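PDB 3I4J: aminotransferase, class III from Deinococcus radiodurans, which probably catalyses the pyridoxal-phosphate-dependent transfer of amino groups between substrates. Local coordinates for residues C[207-212]-C[247-252]; C[110-115]-C[276-281]. The protein carries 1 engineered substitution. All blocks are in the same frame, centred on the assembly; numbering follows the deposited sequence.

Interaction 1 (C[207-212]-C[247-252]); sequences LAPAPG and SRWSGV
Trp249 reaches across to the loop 207-212 through a single hydrogen bond, from its indole NE1 to the carbonyl oxygen of Ala210, with NE1 and O 3.1 Å apart. The bond is nearly straight, 163° at the hydrogen, and Ala210 O lies in the plane of the indole. Seen from the acceptor the fit is less regular, because NE1 stands well above the plane of the carbonyl group, 55° out of it. The one polar atom of this buried ring is thereby satisfied by main chain.

A second carbonyl oxygen, Pro209 O, sits at the ring edge 3.3 Å from Trp249 CZ2, and Gly212 N lies 3.8 Å from Trp249 CD1. With chi1 at -82°, CG lies anti to the carbonyl carbon of Trp249, and the end of the ring comes nearer to the proline-rich run than the direction of CB alone would suggest.

Apolar contacts complete the rim. Pro209 CD packs 3.9 Å from Trp249 CZ2, the two side chains crossing at about a right angle, and Ala208 CB approaches Trp249 CH2 more loosely at 4.4 Å.

Trp249 also opens a type I' turn that ends at Val252. The contact pins the loop leading from strand 191-196 into helix 213-224 against the loop between strands 227-231 and 256-259 of the mixed seven-stranded sheet. Gly212 is the N-cap of helix 213-224, whose Tyr214 meets Trp249 edge-to-face and whose Glu215 accepts a hydrogen bond from Ser250 OG, and Thr349 of strand 343-349 touches Ala208.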
loop_
_atom_site.group_PDB
_atom_site.type_symbol
_atom_site.label_atom_id
_atom_site.label_comp_id
_atom_site.label_asym_id
_atom_site.label_seq_id
_atom_site.Cartn_x
_atom_site.Cartn_y
_atom_site.Cartn_z
ATOM N N LEU C 207 -19.229 17.995 -2.387
ATOM C CA LEU C 207 -19.322 19.281 -3.077
ATOM C C LEU C 207 -19.040 19.036 -4.556
ATOM O O LEU C 207 -18.031 18.426 -4.910
ATOM C CB LEU C 207 -18.296 20.269 -2.521
ATOM C CG LEU C 207 -18.286 21.621 -3.243
ATOM C CD1 LEU C 207 -19.628 22.308 -3.023
ATOM C CD2 LEU C 207 -17.149 22.489 -2.719
ATOM N N ALA C 208 -19.934 19.511 -5.418
ATOM C CA ALA C 208 -19.772 19.333 -6.852
ATOM C C ALA C 208 -19.978 20.649 -7.586
ATOM O O ALA C 208 -20.901 21.403 -7.277
ATOM C CB ALA C 208 -20.759 18.295 -7.371
ATOM N N PRO C 209 -19.105 20.949 -8.557
ATOM C CA PRO C 209 -19.195 22.182 -9.343
ATOM C C PRO C 209 -20.454 22.153 -10.208
ATOM O O PRO C 209 -21.063 21.097 -10.402
ATOM C CB PRO C 209 -17.920 22.147 -10.186
ATOM C CG PRO C 209 -16.967 21.353 -9.322
ATOM C CD PRO C 209 -17.851 20.236 -8.850
ATOM N N ALA C 210 -20.840 23.315 -10.720
ATOM C CA ALA C 210 -22.022 23.423 -11.561
ATOM C C ALA C 210 -21.718 22.934 -12.971
ATOM O O ALA C 210 -20.551 22.777 -13.353
ATOM C CB ALA C 210 -22.489 24.874 -11.610
ATOM N N PRO C 211 -22.766 22.671 -13.764
ATOM C CA PRO C 211 -22.538 22.209 -15.131
ATOM C C PRO C 211 -21.650 23.223 -15.849
ATOM O O PRO C 211 -21.691 24.420 -15.535
ATOM C CB PRO C 211 -23.950 22.150 -15.710
ATOM C CG PRO C 211 -24.773 21.760 -14.514
ATOM C CD PRO C 211 -24.204 22.660 -13.435
ATOM N N GLY C 212 -20.841 22.740 -16.788
ATOM C CA GLY C 212 -19.954 23.610 -17.543
ATOM C C GLY C 212 -18.578 23.835 -16.942
ATOM O O GLY C 212 -17.661 24.290 -17.631
ATOM N N SER C 247 -16.754 12.400 -16.255
ATOM C CA SER C 247 -17.529 12.226 -17.487
ATOM C C SER C 247 -18.938 12.796 -17.424
ATOM O O SER C 247 -19.566 13.016 -18.463
ATOM C CB SER C 247 -17.609 10.742 -17.853
ATOM O OG SER C 247 -16.316 10.218 -18.097
ATOM N N ARG C 248 -19.450 13.024 -16.221
ATOM C CA ARG C 248 -20.794 13.576 -16.086
ATOM C C ARG C 248 -20.836 14.969 -16.704
ATOM O O ARG C 248 -21.903 15.475 -17.059
ATOM C CB ARG C 248 -21.210 13.636 -14.614
ATOM C CG ARG C 248 -21.421 12.263 -13.984
ATOM C CD ARG C 248 -21.851 12.389 -12.530
ATOM N NE ARG C 248 -23.145 13.056 -12.407
ATOM C CZ ARG C 248 -24.318 12.430 -12.360
ATOM N NH1 ARG C 248 -24.376 11.106 -12.415
ATOM N NH2 ARG C 248 -25.441 13.136 -12.266
ATOM N N TRP C 249 -19.664 15.581 -16.832
ATOM C CA TRP C 249 -19.553 16.904 -17.427
ATOM C C TRP C 249 -19.234 16.780 -18.917
ATOM O O TRP C 249 -18.080 16.885 -19.328
ATOM C CB TRP C 249 -18.457 17.707 -16.715
ATOM C CG TRP C 249 -18.898 18.360 -15.418
ATOM C CD1 TRP C 249 -19.298 19.657 -15.249
ATOM C CD2 TRP C 249 -18.963 17.750 -14.119
ATOM N NE1 TRP C 249 -19.602 19.894 -13.930
ATOM C CE2 TRP C 249 -19.408 18.742 -13.213
ATOM C CE3 TRP C 249 -18.689 16.463 -13.633
ATOM C CZ2 TRP C 249 -19.585 18.487 -11.846
ATOM C CZ3 TRP C 249 -18.865 16.207 -12.271
ATOM C CH2 TRP C 249 -19.310 17.219 -11.393
ATOM N N SER C 250 -20.266 16.538 -19.720
ATOM C CA SER C 250 -20.122 16.422 -21.172
ATOM C C SER C 250 -19.072 15.417 -21.644
ATOM O O SER C 250 -18.450 15.605 -22.689
ATOM C CB SER C 250 -19.804 17.795 -21.772
ATOM O OG SER C 250 -20.795 18.744 -21.422
ATOM N N GLY C 251 -18.874 14.353 -20.876
ATOM C CA GLY C 251 -17.906 13.340 -21.257
ATOM C C GLY C 251 -16.453 13.772 -21.228
ATOM O O GLY C 251 -15.605 13.134 -21.849
ATOM N N VAL C 252 -16.152 14.844 -20.502
ATOM C CA VAL C 252 -14.777 15.334 -20.408
ATOM C C VAL C 252 -13.851 14.239 -19.887
ATOM O O VAL C 252 -14.230 13.451 -19.021
ATOM C CB VAL C 252 -14.678 16.568 -19.469
ATOM C CG1 VAL C 252 -13.220 16.851 -19.115
ATOM C CG2 VAL C 252 -15.283 17.794 -20.160
#

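Interaction 2 (C[110-115]-C[276-281])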
loop_
_atom_site.group_PDB
_atom_site.type_symbol
_atom_site.label_atom_id
_atom_site.label_comp_id
_atom_site.label_asym_id
_atom_site.label_seq_id
_atom_site.Cartn_x
_atom_site.Cartn_y
_atom_site.Cartn_z
ATOM N N ARG C 110 5.165 15.813 -13.624
ATOM C CA ARG C 110 6.445 16.512 -13.600
ATOM C C ARG C 110 7.394 15.930 -14.646
ATOM O O ARG C 110 7.981 16.671 -15.436
ATOM C CB ARG C 110 7.068 16.422 -12.200
ATOM C CG ARG C 110 8.528 16.885 -12.092
ATOM C CD ARG C 110 8.746 18.338 -12.505
ATOM N NE ARG C 110 10.156 18.724 -12.381
ATOM C CZ ARG C 110 10.676 19.842 -12.883
ATOM N NH1 ARG C 110 9.909 20.697 -13.547
ATOM N NH2 ARG C 110 11.968 20.107 -12.730
ATOM N N GLN C 111 7.537 14.608 -14.664
ATOM C CA GLN C 111 8.426 13.974 -15.634
ATOM C C GLN C 111 8.036 14.282 -17.076
ATOM O O GLN C 111 8.897 14.480 -17.930
ATOM C CB GLN C 111 8.455 12.454 -15.450
ATOM C CG GLN C 111 9.432 11.782 -16.407
ATOM C CD GLN C 111 9.621 10.307 -16.132
ATOM O OE1 GLN C 111 9.096 9.771 -15.154
ATOM N NE2 GLN C 111 10.381 9.639 -16.995
ATOM N N TYR C 112 6.737 14.312 -17.344
ATOM C CA TYR C 112 6.235 14.598 -18.684
ATOM C C TYR C 112 6.855 15.877 -19.258
ATOM O O TYR C 112 7.371 15.883 -20.376
ATOM C CB TYR C 112 4.711 14.736 -18.643
ATOM C CG TYR C 112 4.072 15.157 -19.950
ATOM C CD1 TYR C 112 3.904 14.248 -20.994
ATOM C CD2 TYR C 112 3.622 16.466 -20.135
ATOM C CE1 TYR C 112 3.300 14.631 -22.196
ATOM C CE2 TYR C 112 3.017 16.861 -21.330
ATOM C CZ TYR C 112 2.859 15.938 -22.354
ATOM O OH TYR C 112 2.250 16.313 -23.532
ATOM N N HIS C 113 6.806 16.958 -18.489
ATOM C CA HIS C 113 7.355 18.228 -18.951
ATOM C C HIS C 113 8.874 18.243 -19.028
ATOM O O HIS C 113 9.452 18.890 -19.905
ATOM C CB HIS C 113 6.835 19.355 -18.062
ATOM C CG HIS C 113 5.361 19.562 -18.197
ATOM N ND1 HIS C 113 4.495 19.497 -17.127
ATOM C CD2 HIS C 113 4.590 19.754 -19.294
ATOM C CE1 HIS C 113 3.255 19.637 -17.560
ATOM N NE2 HIS C 113 3.285 19.793 -18.872
ATOM N N VAL C 114 9.524 17.527 -18.118
ATOM C CA VAL C 114 10.978 17.459 -18.124
ATOM C C VAL C 114 11.467 16.732 -19.379
ATOM O O VAL C 114 12.450 17.143 -20.005
ATOM C CB VAL C 114 11.507 16.727 -16.867
ATOM C CG1 VAL C 114 12.979 16.370 -17.050
ATOM C CG2 VAL C 114 11.335 17.619 -15.641
ATOM N N GLU C 115 10.773 15.662 -19.751
ATOM C CA GLU C 115 11.139 14.882 -20.930
ATOM C C GLU C 115 10.989 15.710 -22.201
ATOM O O GLU C 115 11.728 15.517 -23.170
ATOM C CB GLU C 115 10.255 13.640 -21.055
ATOM C CG GLU C 115 10.413 12.603 -19.950
ATOM C CD GLU C 115 11.786 11.957 -19.933
ATOM O OE1 GLU C 115 12.486 12.021 -20.966
ATOM O OE2 GLU C 115 12.160 11.374 -18.886
ATOM N N ALA C 276 -2.960 9.114 -20.457
ATOM C CA ALA C 276 -3.182 9.256 -21.890
ATOM C C ALA C 276 -1.949 8.728 -22.622
ATOM O O ALA C 276 -0.829 8.874 -22.137
ATOM C CB ALA C 276 -3.407 10.727 -22.230
ATOM N N PRO C 277 -2.142 8.111 -23.804
ATOM C CA PRO C 277 -1.038 7.559 -24.606
ATOM C C PRO C 277 0.129 8.533 -24.765
ATOM O O PRO C 277 1.291 8.149 -24.646
ATOM C CB PRO C 277 -1.703 7.252 -25.946
ATOM C CG PRO C 277 -3.085 6.909 -25.564
ATOM C CD PRO C 277 -3.427 7.944 -24.507
ATOM N N GLN C 278 -0.194 9.791 -25.040
ATOM C CA GLN C 278 0.805 10.845 -25.216
ATOM C C GLN C 278 1.726 10.959 -24.002
ATOM O O GLN C 278 2.942 11.086 -24.136
ATOM C CB GLN C 278 0.093 12.182 -25.448
ATOM C CG GLN C 278 0.946 13.422 -25.244
ATOM C CD GLN C 278 1.889 13.689 -26.395
ATOM O OE1 GLN C 278 2.795 12.901 -26.671
ATOM N NE2 GLN C 278 1.680 14.810 -27.080
ATOM N N VAL C 279 1.136 10.927 -22.814
ATOM C CA VAL C 279 1.908 11.033 -21.586
ATOM C C VAL C 279 2.773 9.786 -21.383
ATOM O O VAL C 279 3.955 9.888 -21.058
ATOM C CB VAL C 279 0.979 11.227 -20.376
ATOM C CG1 VAL C 279 1.793 11.264 -19.091
ATOM C CG2 VAL C 279 0.184 12.525 -20.547
ATOM N N TYR C 280 2.180 8.614 -21.584
ATOM C CA TYR C 280 2.905 7.350 -21.436
ATOM C C TYR C 280 4.097 7.283 -22.393
ATOM O O TYR C 280 5.221 6.988 -21.986
ATOM C CB TYR C 280 1.968 6.168 -21.717
ATOM C CG TYR C 280 2.658 4.821 -21.750
ATOM C CD1 TYR C 280 3.250 4.289 -20.605
ATOM C CD2 TYR C 280 2.713 4.072 -22.929
ATOM C CE1 TYR C 280 3.882 3.045 -20.627
ATOM C CE2 TYR C 280 3.345 2.828 -22.964
ATOM C CZ TYR C 280 3.927 2.322 -21.810
ATOM O OH TYR C 280 4.562 1.103 -21.845
ATOM N N GLU C 281 3.844 7.562 -23.669
ATOM C CA GLU C 281 4.897 7.518 -24.685
ATOM C C GLU C 281 6.037 8.498 -24.404
ATOM O O GLU C 281 7.197 8.213 -24.708
ATOM C CB GLU C 281 4.301 7.802 -26.064
ATOM C CG GLU C 281 3.302 6.763 -26.536
ATOM C CD GLU C 281 2.569 7.198 -27.794
ATOM O OE1 GLU C 281 3.235 7.714 -28.718
ATOM O OE2 GLU C 281 1.333 7.016 -27.862
#
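Tyr112 projects from helix 98-115 onto the first turn of helix 277-284, where it meets Val279 and Gln278 without any hydrogen bond. Its CD1 lies 3.8 Å from Val279 CA, and its CE1 reaches Val279 CG2 at 4.1 Å. Gln278 comes to the ring at its edge: CG is 3.6 Å from Tyr112 OH, the chain bends at chi2 (77°), and the ring and amide planes lie 63° apart. The phenol is carried across because CG of Tyr112 is anti to its backbone N, with chi1 at 175°. An alanine in place of Tyr112 would remove the ring and is likely to leave Val279 and the aliphatic part of Gln278 without their partner on helix 98-115.

The two helices belong to the large domain of the fold-type I pyridoxal-phosphate enzymes, where helices flank a mixed seven-stranded sheet. Strand 227-231 of that sheet contributes Ile227, which touches both Tyr112 and Val279 and so underlies the junction. The neighbouring His113 turns an imidazole face to Tyr112 CD2, which sits 3.4 Å above the plane, offset toward the rim.

Spanning the Tyr112 position on helix 98-115, Gln111 NE2 donates to Glu115 OE2 at 3.1 Å, linking successive turns. On helix 277-284, Tyr280 points away from this contact and meets Phe5 of the second subunit edge-to-face.

In the fold
From the N terminus the chain first runs through helix 98-115, whose last turns carry one half of interaction 2. It then passes through strands 123-127 and 191-196 to the run 207-212, continues through helix 213-224 and strand 227-231, and closes a short loop at interaction 1, 35 residues on. After strands 256-259 and 271-275 it enters helix 277-284 and closes the longer loop of interaction 2. The smaller loop therefore lies wholly within the larger, and the two do not cross. Their centres are about 26 Å apart. Interaction 1 ties the loop before helix 213-224 to the loop before strand 256-259; interaction 2 ties helix 98-115 to helix 277-284 beside the same sheet.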